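Local coordinates for hypothetical protein TT1561 (Thermus thermophilus, PDB 1UF3) that is of uncharacterised function but belongs to the calcineurin-like metallophosphoesterases, binds calcium ions and is predicted to act as a phosphoesterase, at residues 8-13 with 35-40. Numbering follows the deposited sequence.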
loop_
_atom_site.group_PDB
_atom_site.type_symbol
_atom_site.label_atom_id
_atom_site.label_comp_id
_atom_site.label_asym_id
_atom_site.label_seq_id
_atom_site.Cartn_x
_atom_site.Cartn_y
_atom_site.Cartn_z
ATOM N N ILE A 8 -2.949 -19.102 -3.849
ATOM C CA ILE A 8 -4.104 -19.584 -3.119
ATOM C C ILE A 8 -3.691 -20.531 -2.006
ATOM O O ILE A 8 -2.978 -21.523 -2.256
ATOM C CB ILE A 8 -5.045 -20.327 -4.038
ATOM C CG1 ILE A 8 -5.546 -19.410 -5.157
ATOM C CG2 ILE A 8 -6.196 -20.886 -3.264
ATOM C CD1 ILE A 8 -6.200 -20.218 -6.252
ATOM N N LEU A 9 -4.119 -20.213 -0.781
ATOM C CA LEU A 9 -3.860 -21.057 0.388
ATOM C C LEU A 9 -5.010 -22.078 0.369
ATOM O O LEU A 9 -6.200 -21.707 0.356
ATOM C CB LEU A 9 -3.892 -20.205 1.664
ATOM C CG LEU A 9 -3.566 -20.887 2.989
ATOM C CD1 LEU A 9 -2.177 -21.492 2.920
ATOM C CD2 LEU A 9 -3.654 -19.847 4.125
ATOM N N ALA A 10 -4.663 -23.359 0.335
ATOM C CA ALA A 10 -5.667 -24.415 0.237
ATOM C C ALA A 10 -5.471 -25.625 1.162
ATOM O O ALA A 10 -4.363 -25.921 1.586
ATOM C CB ALA A 10 -5.741 -24.890 -1.207
ATOM N N THR A 11 -6.569 -26.314 1.440
ATOM C CA THR A 11 -6.566 -27.488 2.303
ATOM C C THR A 11 -7.946 -28.107 2.215
ATOM O O THR A 11 -8.882 -27.507 1.642
ATOM C CB THR A 11 -6.279 -27.117 3.775
ATOM O OG1 THR A 11 -6.046 -28.313 4.524
ATOM C CG2 THR A 11 -7.479 -26.396 4.396
ATOM N N SER A 12 -8.081 -29.303 2.787
ATOM C CA SER A 12 -9.357 -30.013 2.770
ATOM C C SER A 12 -9.633 -30.771 4.067
ATOM O O SER A 12 -8.788 -30.878 4.941
ATOM C CB SER A 12 -9.374 -31.029 1.631
ATOM O OG SER A 12 -8.393 -32.033 1.890
ATOM N N ASN A 13 -10.845 -31.281 4.169
ATOM C CA ASN A 13 -11.263 -32.098 5.294
ATOM C C ASN A 13 -10.748 -31.743 6.686
ATOM O O ASN A 13 -10.159 -32.582 7.347
ATOM C CB ASN A 13 -10.887 -33.551 4.976
ATOM C CG ASN A 13 -11.636 -34.543 5.828
ATOM O OD1 ASN A 13 -12.861 -34.666 5.724
ATOM N ND2 ASN A 13 -10.904 -35.260 6.683
ATOM N N ALA A 35 -5.946 -15.576 -1.807
ATOM C CA ALA A 35 -7.229 -16.192 -1.582
ATOM C C ALA A 35 -7.076 -17.507 -0.796
ATOM O O ALA A 35 -5.959 -17.988 -0.590
ATOM C CB ALA A 35 -7.898 -16.437 -2.884
ATOM N N ILE A 36 -8.204 -18.060 -0.359
ATOM C CA ILE A 36 -8.217 -19.308 0.382
ATOM C C ILE A 36 -9.287 -20.177 -0.251
ATOM O O ILE A 36 -10.367 -19.691 -0.610
ATOM C CB ILE A 36 -8.618 -19.097 1.864
ATOM C CG1 ILE A 36 -7.490 -18.420 2.635
ATOM C CG2 ILE A 36 -9.042 -20.423 2.475
ATOM C CD1 ILE A 36 -7.850 -17.983 4.062
ATOM N N ALA A 37 -8.979 -21.456 -0.426
ATOM C CA ALA A 37 -9.946 -22.389 -0.972
ATOM C C ALA A 37 -9.981 -23.544 0.018
ATOM O O ALA A 37 -8.938 -24.080 0.394
ATOM C CB ALA A 37 -9.524 -22.866 -2.347
ATOM N N LEU A 38 -11.173 -23.921 0.462
ATOM C CA LEU A 38 -11.265 -24.993 1.445
ATOM C C LEU A 38 -12.351 -26.013 1.105
ATOM O O LEU A 38 -13.521 -25.671 0.878
ATOM C CB LEU A 38 -11.468 -24.376 2.834
ATOM C CG LEU A 38 -11.407 -25.290 4.060
ATOM C CD1 LEU A 38 -11.200 -24.480 5.370
ATOM C CD2 LEU A 38 -12.678 -26.086 4.075
ATOM N N ILE A 39 -11.925 -27.273 1.049
ATOM C CA ILE A 39 -12.779 -28.402 0.710
ATOM C C ILE A 39 -13.187 -29.151 1.979
ATOM O O ILE A 39 -12.352 -29.362 2.847
ATOM C CB ILE A 39 -12.022 -29.403 -0.214
ATOM C CG1 ILE A 39 -11.433 -28.683 -1.439
ATOM C CG2 ILE A 39 -12.976 -30.469 -0.695
ATOM C CD1 ILE A 39 -12.489 -28.183 -2.426
ATOM N N GLY A 40 -14.453 -29.563 2.079
ATOM C CA GLY A 40 -14.902 -30.286 3.268
ATOM C C GLY A 40 -14.219 -31.649 3.411
ATOM O O GLY A 40 -13.344 -31.978 2.616
#
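The amide of N13, the one flat side chain here, meets the peptide of G40, its OD1 4.0 Å from G40 C, while its polar atoms find their partners outside the two segments: OD1 accepts from N41 N and ND2 makes a weak bond to D206. CG anti to the backbone N (chi1 -162°) carries the amide past the strand end. N13 N donates to I39 O, 2.8 Å away but well off straight at 130°, with a weaker second bond to G40 O. Behind this fork runs a parallel ladder. L9 N donates to A35 O at 2.9 Å, L9 O accepts from A37 N, and T11 O takes I39 N at 3.1 Å in a nearly straight bond (171°), whereas T11 N to A37 O is weak. The helices 18-25 and 27-31 lie in the connection, making a beta-alpha-beta crossover between neighbouring strands of one sheet in the metallophosphoesterase fold. On the face of L9, T11, I36 and L38, T11 CG2 lies alongside L38 CG at 4.1 Å, and F24 of helix 18-25 covers L9, T11 and I36. The other face mixes isoleucines with small side chains: I8 CG2 rests on A37 CB at 4.0 Å, and L185 of strand 183-186, in the second sheet, packs on A10 and A37. Farther along, S12 CB abuts I39 CB at 3.6 Å; the OG of buried S12 is hydrogen-bonded to G205 O and G188 N.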